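PDB 5BN1: acetylxylan esterase from Geobacillus stearothermophilus, which hydrolyses acetyl side groups from the xylose units of xylan and xylo-oligosaccharides, contributing to the breakdown of plant hemicellulose. Local coordinates for residues 67-70 / 71-74; 193-197 / 198-202; 205-208 / 209-213. The protein carries 1 engineered substitution. One frame throughout, in Å; residues are numbered along the deposited sequence.

Interaction 1 (67-70 / 71-74)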
ATOM      1  N   ARG A  67       0.973 -18.567  30.238  1.00 13.82           N
ATOM      2  CA  ARG A  67      -0.400 -18.282  30.564  1.00 13.57           C
ATOM      3  C   ARG A  67      -1.202 -18.245  29.247  1.00 15.63           C
ATOM      4  O   ARG A  67      -2.325 -18.779  29.089  1.00 15.52           O
ATOM      5  CB  ARG A  67      -0.504 -16.992  31.269  1.00 13.69           C
ATOM      6  CG  ARG A  67      -1.941 -16.615  31.648  1.00 16.24           C
ATOM      7  CD  ARG A  67      -1.999 -15.185  32.210  1.00 16.58           C
ATOM      8  NE  ARG A  67      -1.139 -14.923  33.376  1.00 16.65           N
ATOM      9  CZ  ARG A  67      -0.575 -13.779  33.708  1.00 19.41           C
ATOM     10  NH1 ARG A  67      -0.663 -12.686  32.870  1.00 22.77           N
ATOM     11  NH2 ARG A  67       0.105 -13.650  34.795  1.00 19.65           N
ATOM     12  N   ASP A  68      -0.619 -17.642  28.165  1.00 14.57           N
ATOM     13  CA  ASP A  68      -1.265 -17.676  26.910  1.00 15.63           C
ATOM     14  C   ASP A  68      -1.308 -19.058  26.296  1.00 15.02           C
ATOM     15  O   ASP A  68      -2.294 -19.405  25.603  1.00 16.61           O
ATOM     16  CB  ASP A  68      -0.541 -16.725  25.939  1.00 16.19           C
ATOM     17  CG  ASP A  68      -0.528 -15.316  26.433  1.00 18.10           C
ATOM     18  OD1 ASP A  68      -1.640 -14.732  26.672  1.00 19.65           O
ATOM     19  OD2 ASP A  68       0.548 -14.672  26.536  1.00 15.90           O
ATOM     20  N   LEU A  69      -0.257 -19.832  26.451  1.00 14.94           N
ATOM     21  CA  LEU A  69      -0.293 -21.246  26.006  1.00 15.61           C
ATOM     22  C   LEU A  69      -1.443 -22.003  26.605  1.00 16.24           C
ATOM     23  O   LEU A  69      -2.178 -22.640  25.916  1.00 16.02           O
ATOM     24  CB  LEU A  69       0.984 -21.968  26.279  1.00 15.35           C
ATOM     25  CG  LEU A  69       2.262 -21.478  25.644  1.00 18.04           C
ATOM     26  CD1 LEU A  69       3.360 -22.501  25.675  1.00 16.98           C
ATOM     27  CD2 LEU A  69       2.108 -21.054  24.214  1.00 17.83           C
ATOM     28  N   LYS A  70      -1.621 -21.804  27.901  1.00 14.96           N
ATOM     29  CA  LYS A  70      -2.741 -22.523  28.564  1.00 17.25           C
ATOM     30  C   LYS A  70      -4.047 -22.163  27.971  1.00 17.69           C
ATOM     31  O   LYS A  70      -4.906 -23.017  27.777  1.00 19.04           O
ATOM     32  CB  LYS A  70      -2.734 -22.254  30.061  1.00 19.53           C
ATOM     33  CG  LYS A  70      -3.962 -22.901  30.785  1.00 20.49           C
ATOM     34  CD  LYS A  70      -3.811 -22.549  32.230  1.00 31.85           C
ATOM     35  CE  LYS A  70      -4.955 -23.112  33.071  1.00 42.05           C
ATOM     36  NZ  LYS A  70      -4.923 -22.428  34.423  1.00 42.40           N
ATOM     37  N   ALA A  71      -4.254 -20.876  27.643  1.00 16.23           N
ATOM     38  CA  ALA A  71      -5.549 -20.422  27.186  1.00 16.94           C
ATOM     39  C   ALA A  71      -5.908 -21.021  25.833  1.00 19.63           C
ATOM     40  O   ALA A  71      -7.106 -21.102  25.484  1.00 22.61           O
ATOM     41  CB  ALA A  71      -5.580 -18.893  27.179  1.00 18.72           C
ATOM     42  N   ARG A  72      -4.935 -21.413  25.020  1.00 17.28           N
ATOM     43  CA  ARG A  72      -5.124 -21.941  23.678  1.00 17.27           C
ATOM     44  C   ARG A  72      -4.764 -23.378  23.472  1.00 17.48           C
ATOM     45  O   ARG A  72      -4.741 -23.905  22.378  1.00 19.11           O
ATOM     46  CB  ARG A  72      -4.454 -21.067  22.592  1.00 17.90           C
ATOM     47  CG  ARG A  72      -2.936 -21.028  22.622  1.00 17.71           C
ATOM     48  CD  ARG A  72      -2.453 -19.865  21.789  1.00 17.71           C
ATOM     49  NE  ARG A  72      -1.000 -19.764  21.755  1.00 15.33           N
ATOM     50  CZ  ARG A  72      -0.190 -20.373  20.870  1.00 15.07           C
ATOM     51  NH1 ARG A  72      -0.661 -21.250  19.956  1.00 16.44           N
ATOM     52  NH2 ARG A  72       1.147 -20.237  20.919  1.00 15.71           N
ATOM     53  N   TRP A  73      -4.472 -24.075  24.551  1.00 16.83           N
ATOM     54  CA  TRP A  73      -3.869 -25.384  24.511  1.00 17.17           C
ATOM     55  C   TRP A  73      -4.868 -26.404  23.875  1.00 18.16           C
ATOM     56  O   TRP A  73      -4.463 -27.259  23.101  1.00 18.60           O
ATOM     57  CB  TRP A  73      -3.456 -25.874  25.928  1.00 17.05           C
ATOM     58  CG  TRP A  73      -2.517 -26.982  25.864  1.00 17.31           C
ATOM     59  CD1 TRP A  73      -2.741 -28.338  26.092  1.00 16.91           C
ATOM     60  CD2 TRP A  73      -1.129 -26.871  25.621  1.00 16.30           C
ATOM     61  NE1 TRP A  73      -1.584 -29.014  25.960  1.00 16.17           N
ATOM     62  CE2 TRP A  73      -0.545 -28.135  25.741  1.00 16.95           C
ATOM     63  CE3 TRP A  73      -0.276 -25.752  25.345  1.00 15.81           C
ATOM     64  CZ2 TRP A  73       0.773 -28.363  25.558  1.00 16.21           C
ATOM     65  CZ3 TRP A  73       1.029 -25.970  25.203  1.00 15.97           C
ATOM     66  CH2 TRP A  73       1.584 -27.249  25.268  1.00 17.01           C
ATOM     67  N   GLU A  74      -6.137 -26.310  24.244  1.00 20.68           N
ATOM     68  CA  GLU A  74      -7.056 -27.298  23.721  1.00 23.73           C
ATOM     69  C   GLU A  74      -7.161 -27.209  22.203  1.00 20.13           C
ATOM     70  O   GLU A  74      -7.095 -28.244  21.533  1.00 25.45           O
ATOM     71  CB  GLU A  74      -8.458 -27.043  24.324  1.00 26.34           C
ATOM     72  CG  GLU A  74      -9.533 -28.055  23.934  1.00 32.86           C
ATOM     73  CD  GLU A  74      -9.185 -29.503  24.210  1.00 37.87           C
ATOM     74  OE1 GLU A  74      -9.514 -30.315  23.284  1.00 48.65           O
ATOM     75  OE2 GLU A  74      -8.595 -29.821  25.303  1.00 38.17           O
TER
HETATM   76  O   HOH W   1      -7.139 -24.378  26.258  1.00 24.98           O

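Interaction 2 (193-197 / 198-202)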
ATOM      1  N   VAL A 193      17.175 -11.325  22.457  1.00 11.50           N
ATOM      2  CA  VAL A 193      16.128 -12.303  22.374  1.00 11.69           C
ATOM      3  C   VAL A 193      15.949 -12.833  20.972  1.00 12.96           C
ATOM      4  O   VAL A 193      15.957 -14.041  20.754  1.00 13.76           O
ATOM      5  CB  VAL A 193      14.837 -11.761  22.927  1.00 12.63           C
ATOM      6  CG1 VAL A 193      13.671 -12.693  22.639  1.00 14.78           C
ATOM      7  CG2 VAL A 193      15.024 -11.515  24.441  1.00 11.88           C
ATOM      8  N   HIS A 194      15.709 -11.942  19.982  1.00 13.40           N
ATOM      9  CA  HIS A 194      15.343 -12.289  18.646  1.00 13.61           C
ATOM     10  C   HIS A 194      16.605 -12.368  17.794  1.00 16.57           C
ATOM     11  O   HIS A 194      17.182 -11.309  17.472  1.00 15.12           O
ATOM     12  CB  HIS A 194      14.443 -11.230  18.059  1.00 13.96           C
ATOM     13  CG  HIS A 194      13.134 -11.133  18.787  1.00 14.87           C
ATOM     14  ND1 HIS A 194      12.872 -10.173  19.680  1.00 15.50           N
ATOM     15  CD2 HIS A 194      12.053 -11.962  18.765  1.00 17.74           C
ATOM     16  CE1 HIS A 194      11.631 -10.303  20.121  1.00 19.56           C
ATOM     17  NE2 HIS A 194      11.149 -11.421  19.644  1.00 18.29           N
ATOM     18  N   PRO A 195      17.051 -13.548  17.450  1.00 14.79           N
ATOM     19  CA  PRO A 195      18.332 -13.674  16.818  1.00 15.04           C
ATOM     20  C   PRO A 195      18.329 -13.690  15.275  1.00 13.81           C
ATOM     21  O   PRO A 195      17.282 -13.793  14.663  1.00 15.65           O
ATOM     22  CB  PRO A 195      18.904 -14.974  17.356  1.00 16.56           C
ATOM     23  CG  PRO A 195      17.755 -15.764  17.438  1.00 18.62           C
ATOM     24  CD  PRO A 195      16.533 -14.891  17.786  1.00 15.70           C
ATOM     25  N   SER A 196      19.535 -13.520  14.790  1.00 13.74           N
ATOM     26  CA  SER A 196      19.812 -13.674  13.364  0.50 12.91           C
ATOM     27  C   SER A 196      19.560 -15.122  12.928  1.00 13.65           C
ATOM     28  O   SER A 196      19.307 -16.085  13.731  1.00 13.93           O
ATOM     29  CB  SER A 196      21.282 -13.478  13.035  0.50 11.82           C
ATOM     30  OG  SER A 196      22.145 -14.278  13.759  0.50  7.72           O
ATOM     31  N   VAL A 197      19.755 -15.380  11.634  1.00 14.85           N
ATOM     32  CA  VAL A 197      19.746 -16.742  11.118  1.00 13.91           C
ATOM     33  C   VAL A 197      20.671 -17.608  11.928  1.00 13.64           C
ATOM     34  O   VAL A 197      20.436 -18.806  12.191  1.00 14.52           O
ATOM     35  CB  VAL A 197      20.179 -16.781   9.619  1.00 14.48           C
ATOM     36  CG1 VAL A 197      20.460 -18.209   9.129  1.00 15.43           C
ATOM     37  CG2 VAL A 197      19.172 -16.002   8.780  1.00 16.33           C
ATOM     38  N   ALA A 198      21.864 -17.152  12.276  1.00 13.36           N
ATOM     39  CA  ALA A 198      22.820 -17.914  13.043  1.00 13.46           C
ATOM     40  C   ALA A 198      22.224 -18.355  14.393  1.00 12.35           C
ATOM     41  O   ALA A 198      22.438 -19.512  14.778  1.00 12.31           O
ATOM     42  CB  ALA A 198      24.086 -17.127  13.314  1.00 14.43           C
ATOM     43  N   GLY A 199      21.541 -17.477  15.066  1.00 13.71           N
ATOM     44  CA  GLY A 199      20.876 -17.852  16.309  1.00 13.47           C
ATOM     45  C   GLY A 199      19.839 -18.876  16.141  1.00 12.75           C
ATOM     46  O   GLY A 199      19.728 -19.822  16.973  1.00 14.07           O
ATOM     47  N   HIS A 200      19.070 -18.787  15.060  1.00 13.18           N
ATOM     48  CA  HIS A 200      18.054 -19.822  14.749  1.00 12.99           C
ATOM     49  C   HIS A 200      18.749 -21.122  14.424  1.00 13.27           C
ATOM     50  O   HIS A 200      18.188 -22.214  14.681  1.00 13.62           O
ATOM     51  CB  HIS A 200      17.069 -19.333  13.720  1.00 13.73           C
ATOM     52  CG  HIS A 200      15.980 -18.510  14.348  1.00 13.27           C
ATOM     53  ND1 HIS A 200      15.921 -17.122  14.460  1.00 18.80           N
ATOM     54  CD2 HIS A 200      14.928 -18.943  15.012  1.00 10.84           C
ATOM     55  CE1 HIS A 200      14.809 -16.779  15.134  1.00 11.87           C
ATOM     56  NE2 HIS A 200      14.200 -17.921  15.459  1.00 16.42           N
ATOM     57  N   MET A 201      19.921 -21.080  13.782  1.00 13.43           N
ATOM     58  CA  MET A 201      20.691 -22.270  13.527  1.00 13.05           C
ATOM     59  C   MET A 201      21.166 -22.901  14.809  1.00 12.33           C
ATOM     60  O   MET A 201      21.183 -24.123  14.942  1.00 14.79           O
ATOM     61  CB  MET A 201      21.915 -22.038  12.610  1.00 15.71           C
ATOM     62  CG  MET A 201      21.439 -21.841  11.204  1.00 21.25           C
ATOM     63  SD  MET A 201      20.765 -23.371  10.409  1.00 17.40           S
ATOM     64  CE  MET A 201      20.534 -22.447   8.867  1.00 22.00           C
ATOM     65  N   ILE A 202      21.630 -22.098  15.740  1.00 14.33           N
ATOM     66  CA  ILE A 202      22.023 -22.596  17.126  1.00 14.33           C
ATOM     67  C   ILE A 202      20.851 -23.370  17.705  1.00 15.53           C
ATOM     68  O   ILE A 202      21.035 -24.491  18.233  1.00 14.27           O
ATOM     69  CB  ILE A 202      22.496 -21.437  17.987  1.00 13.46           C
ATOM     70  CG1 ILE A 202      23.826 -20.879  17.532  1.00 14.98           C
ATOM     71  CG2 ILE A 202      22.562 -21.878  19.481  1.00 15.15           C
ATOM     72  CD1 ILE A 202      24.130 -19.505  18.117  1.00 16.02           C
TER

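Interaction 3 (205-208 / 209-213)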
ATOM      1  N   ARG A 205      20.125 -26.655  15.742  1.00 13.71           N
ATOM      2  CA  ARG A 205      21.148 -27.620  16.011  1.00 13.29           C
ATOM      3  C   ARG A 205      20.932 -28.251  17.422  1.00 15.38           C
ATOM      4  O   ARG A 205      21.029 -29.473  17.548  1.00 15.60           O
ATOM      5  CB  ARG A 205      22.497 -26.919  15.971  1.00 14.49           C
ATOM      6  CG  ARG A 205      23.626 -27.827  16.314  1.00 16.57           C
ATOM      7  CD  ARG A 205      24.965 -27.113  16.320  1.00 17.79           C
ATOM      8  NE  ARG A 205      26.078 -28.041  16.481  1.00 19.55           N
ATOM      9  CZ  ARG A 205      27.187 -27.766  17.146  1.00 23.05           C
ATOM     10  NH1 ARG A 205      27.401 -26.594  17.644  1.00 22.88           N
ATOM     11  NH2 ARG A 205      28.157 -28.699  17.249  1.00 24.55           N
ATOM     12  N   ALA A 206      20.539 -27.419  18.368  1.00 14.97           N
ATOM     13  CA  ALA A 206      20.265 -28.004  19.739  1.00 14.31           C
ATOM     14  C   ALA A 206      19.073 -28.867  19.724  1.00 14.18           C
ATOM     15  O   ALA A 206      19.106 -29.987  20.403  1.00 15.82           O
ATOM     16  CB  ALA A 206      20.151 -26.870  20.724  1.00 15.41           C
ATOM     17  N   PHE A 207      17.999 -28.532  19.058  1.00 12.79           N
ATOM     18  CA  PHE A 207      16.804 -29.355  18.914  1.00 13.51           C
ATOM     19  C   PHE A 207      17.181 -30.685  18.273  1.00 15.92           C
ATOM     20  O   PHE A 207      16.800 -31.780  18.778  1.00 16.52           O
ATOM     21  CB  PHE A 207      15.716 -28.641  18.227  1.00 15.18           C
ATOM     22  CG  PHE A 207      14.489 -29.455  18.090  1.00 14.96           C
ATOM     23  CD1 PHE A 207      14.300 -30.321  17.023  1.00 15.26           C
ATOM     24  CD2 PHE A 207      13.489 -29.362  19.066  1.00 13.91           C
ATOM     25  CE1 PHE A 207      13.164 -31.091  16.928  1.00 15.89           C
ATOM     26  CE2 PHE A 207      12.350 -30.128  18.959  1.00 16.77           C
ATOM     27  CZ  PHE A 207      12.191 -30.985  17.881  1.00 17.09           C
ATOM     28  N   LEU A 208      17.832 -30.585  17.105  1.00 14.38           N
ATOM     29  CA  LEU A 208      18.162 -31.778  16.373  1.00 15.63           C
ATOM     30  C   LEU A 208      19.007 -32.754  17.166  1.00 16.87           C
ATOM     31  O   LEU A 208      18.754 -34.010  17.102  1.00 18.31           O
ATOM     32  CB  LEU A 208      18.828 -31.383  15.027  1.00 14.69           C
ATOM     33  CG  LEU A 208      17.888 -30.778  13.987  1.00 15.40           C
ATOM     34  CD1 LEU A 208      18.628 -30.085  12.879  1.00 15.63           C
ATOM     35  CD2 LEU A 208      16.903 -31.781  13.389  1.00 17.57           C
ATOM     36  N   ARG A 209      19.952 -32.255  17.910  1.00 16.02           N
ATOM     37  CA  ARG A 209      20.844 -33.081  18.719  1.00 16.85           C
ATOM     38  C   ARG A 209      19.979 -33.930  19.653  1.00 20.56           C
ATOM     39  O   ARG A 209      20.136 -35.165  19.799  1.00 18.63           O
ATOM     40  CB  ARG A 209      21.824 -32.239  19.420  1.00 20.04           C
ATOM     41  CG  ARG A 209      22.742 -33.067  20.336  1.00 22.55           C
ATOM     42  CD  ARG A 209      23.477 -32.160  21.258  1.00 25.17           C
ATOM     43  NE  ARG A 209      24.648 -32.673  21.910  1.00 35.75           N
ATOM     44  CZ  ARG A 209      25.302 -32.028  22.890  1.00 52.24           C
ATOM     45  NH1 ARG A 209      24.889 -30.810  23.332  1.00 47.68           N
ATOM     46  NH2 ARG A 209      26.399 -32.585  23.430  1.00 58.32           N
ATOM     47  N   GLU A 210      19.001 -33.293  20.309  1.00 16.17           N
ATOM     48  CA  GLU A 210      18.190 -34.008  21.317  1.00 18.95           C
ATOM     49  C   GLU A 210      17.266 -35.049  20.700  1.00 21.57           C
ATOM     50  O   GLU A 210      16.970 -36.092  21.384  1.00 21.67           O
ATOM     51  CB  GLU A 210      17.392 -33.012  22.134  1.00 18.80           C
ATOM     52  CG  GLU A 210      16.533 -33.641  23.237  1.00 21.35           C
ATOM     53  CD  GLU A 210      17.327 -34.287  24.368  1.00 22.03           C
ATOM     54  OE1 GLU A 210      18.608 -34.255  24.418  1.00 21.08           O
ATOM     55  OE2 GLU A 210      16.553 -34.817  25.294  1.00 21.78           O
ATOM     56  N   ILE A 211      16.879 -34.904  19.424  1.00 18.70           N
ATOM     57  CA  ILE A 211      16.081 -35.918  18.760  1.00 18.73           C
ATOM     58  C   ILE A 211      16.916 -36.966  18.005  1.00 21.09           C
ATOM     59  O   ILE A 211      16.259 -37.805  17.351  1.00 23.49           O
ATOM     60  CB  ILE A 211      14.943 -35.408  17.901  1.00 21.19           C
ATOM     61  CG1 ILE A 211      15.455 -34.539  16.695  1.00 19.54           C
ATOM     62  CG2 ILE A 211      13.896 -34.607  18.737  1.00 22.70           C
ATOM     63  CD1 ILE A 211      14.410 -34.385  15.668  1.00 21.65           C
ATOM     64  N   GLY A 212      18.215 -36.868  18.042  1.00 20.52           N
ATOM     65  CA  GLY A 212      19.219 -37.856  17.633  1.00 23.89           C
ATOM     66  C   GLY A 212      19.906 -37.506  16.334  1.00 25.19           C
ATOM     67  O   GLY A 212      20.616 -38.376  15.777  1.00 25.72           O
ATOM     68  N   PHE A 213      19.842 -36.262  15.864  1.00 22.17           N
ATOM     69  CA  PHE A 213      20.675 -35.842  14.705  1.00 20.13           C
ATOM     70  C   PHE A 213      21.669 -34.805  15.227  1.00 23.18           C
ATOM     71  O   PHE A 213      21.317 -33.607  15.381  1.00 23.05           O
ATOM     72  CB  PHE A 213      19.804 -35.236  13.689  1.00 20.16           C
ATOM     73  CG  PHE A 213      20.483 -34.658  12.434  1.00 22.56           C
ATOM     74  CD1 PHE A 213      21.833 -34.895  12.185  1.00 26.90           C
ATOM     75  CD2 PHE A 213      19.733 -33.843  11.546  1.00 26.82           C
ATOM     76  CE1 PHE A 213      22.456 -34.320  11.050  1.00 27.38           C
ATOM     77  CE2 PHE A 213      20.355 -33.298  10.402  1.00 24.37           C
ATOM     78  CZ  PHE A 213      21.703 -33.534  10.214  1.00 26.81           C
TER
HETATM   79  O   HOH W   2      22.499 -31.136  15.869  1.00 18.46           O

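Interaction 1 (67-70 / 71-74)
Leu69 O accepts Arg72 N at 3.1 Å with the donor well above the carbonyl plane, while Ala71 N reaches back to Arg67 O at 3.2 Å, so a regular helical turn gives way to a tighter one within helix 66-78. Three observations support that reading. Arg72 has phi -113° and psi 8°, away from standard helical values. Its N keeps only a weak hydrogen bond to Asp68 O as the i+3 acceptor Leu69 O takes over, and Trp73 N likewise turns, weakly, to Lys70 O. Finally, Lys70 O and Glu74 N stand 5.0 Å apart and are bridged by a water, which donates to Lys70 O at 3.0 Å and accepts from Glu74 N.

Leu69 carries the side-chain contact in two directions. Its CD2 lies 3.5 Å from Arg72 NH2, the two chains running side by side and pointing the same way. Arg72 can follow this line because CG sits between the backbone N and the carbonyl carbon (chi1 67°), with the rest of the chain extended as far as NE; CG thereby also rests 3.5 Å from Asp68 O. Nearer the backbone, Leu69 CB meets the Trp73 ring at CE3, 4.1 Å away, and Leu69 O lies in the ring plane at its edge.

The polar ends are held elsewhere: Arg72 NH1 by Asp76 and by Lys59 O, Trp73 NE1 by Thr124, and Asp68 OD2 by Thr65 N. The side chain of Asp68 lies about 6 Å from Gly63, inferred to help stabilise the transition state. Leu69 and Trp73 also meet Ile12 of strand 8-13.

Chemically, the water stands in for a missing direct backbone bond and satisfies both polar groups, while Leu69 CD2 lies along a guanidinium whose charge is met by Asp76, giving the arginine apolar contact and a charged partner at once.

Interaction 2 (193-197 / 198-202)
Pro195 and His200 cross at about a right angle, the pyrrolidine set against the imidazole where the loop 193-197 turns into helix 197-211. The closest approach of the two side chains is Pro195 CD to His200 CE1, 3.7 Å, with CG also near the ND1-CE1 side of the ring. His200 is brought there by a chi1 of -83°, which lays CG beside its own backbone N and anti to the carbonyl carbon. Pro195 O and Ser196 O lie near the imidazole plane, at its edge.

Pro195 CB points toward the helix and stops 3.6 Å from Gly199 CA. The fit depends on the glycine: a beta carbon built there would come within 2.2 Å of Pro195 CB, a clash. Ser196 holds the N-cap position, and its O receives His200 N at 3.0 Å, nearly along the C=O axis. One residue on, Met201 N binds Val197 O at 2.8 Å. Met201 chi1 (-74°) sets CG beside the backbone N and 3.3 Å from Val197 O; the chain then bends at chi2 (-70°) and leaves CE 4.2 Å from Val197 CG1.

The outer side of this turn belongs to an interface, since Met201 packs on Met201 of a second subunit and Val197 on Phe30 of the same neighbour. Inward, His200 meets Tyr37 and Tyr40 of helix 37-48, and its NE2 makes a weak hydrogen bond to Ile16 O.

Just ahead of the proline, Val193 CG1 sits 3.9 Å above the plane of the His194 ring, over its centre. His194 ND1 bonds Asp191 OD2 and its NE2 bonds Ser15 OG, the geometry expected of the inferred catalytic triad. An Asp-x-x-His sequence leading directly into the last helix is the hallmark of GDSL esterases of the SGNH hydrolase fold.

Interaction 3 (205-208 / 209-213)
A Schellman motif ends helix 197-211, with Phe213 as the residue that folds back upon Leu208. Its two bonds into the last turn are Phe213 N to Leu208 O, 2.8 Å, made from above the carbonyl plane, and Gly212 N to Arg209 O, 3.1 Å. Gly212 N and Ile211 N, each 3.1 Å from Leu208 O, add two weak bonds. The reversal is made by Gly212, whose phi is 106°. Leu208 and Phe213 then lie side by side, pointing the same way, and CD2 of Leu208 comes 4.0 Å from CD2 of the Phe213 ring, the apolar contact that classically accompanies this cap.

One turn round the helix, the Phe207 ring meets Ile211 obliquely, CE1 lying 3.7 Å from Ile211 CD1 and 4.0 Å from Ile211 CG2. Ile211 brings CD1 there by placing CG1 between its backbone N and carbonyl carbon (chi1 63°), which also sets CG1 against Leu208 O at 3.4 Å. An alanine here has neither CD1 nor CG2 to set against Phe207 CE1, and the ring is likely to be less restrained on that side.

Phe207 also meets Phe11 and Ile132 of the sheet, and the Phe213 ring stands edge-to-face with Tyr49. Arg209 NE forms a salt bridge with Glu214 just beyond the turn.

A water donates to both Arg205 O and Phe213 O, 2.8 Å from Phe213 O, linking a carbonyl one turn further back to the chain that leaves the helix. Thus the Leu208 and Phe213 side chains pack across the reversal while its carbonyls receive N-H groups or water.

In the fold
All three contacts are local and run in series, so none nests within or crosses another; each closes just a turn of chain. Interaction 1 comes first, on helix 66-78 between strands 55-58 and 84-88. Interactions 2 and 3 follow at the two ends of helix 197-211, their centres about 16 Å apart, and both border the second subunit. Interaction 1 lies about 26 Å from each of them, centre to centre, across the middle of the chain. Strand 8-13 lies between: Ile12 meets helix 66-78, and the adjacent Phe11 meets helix 197-211, as expected when helices pack on the two faces of a parallel sheet.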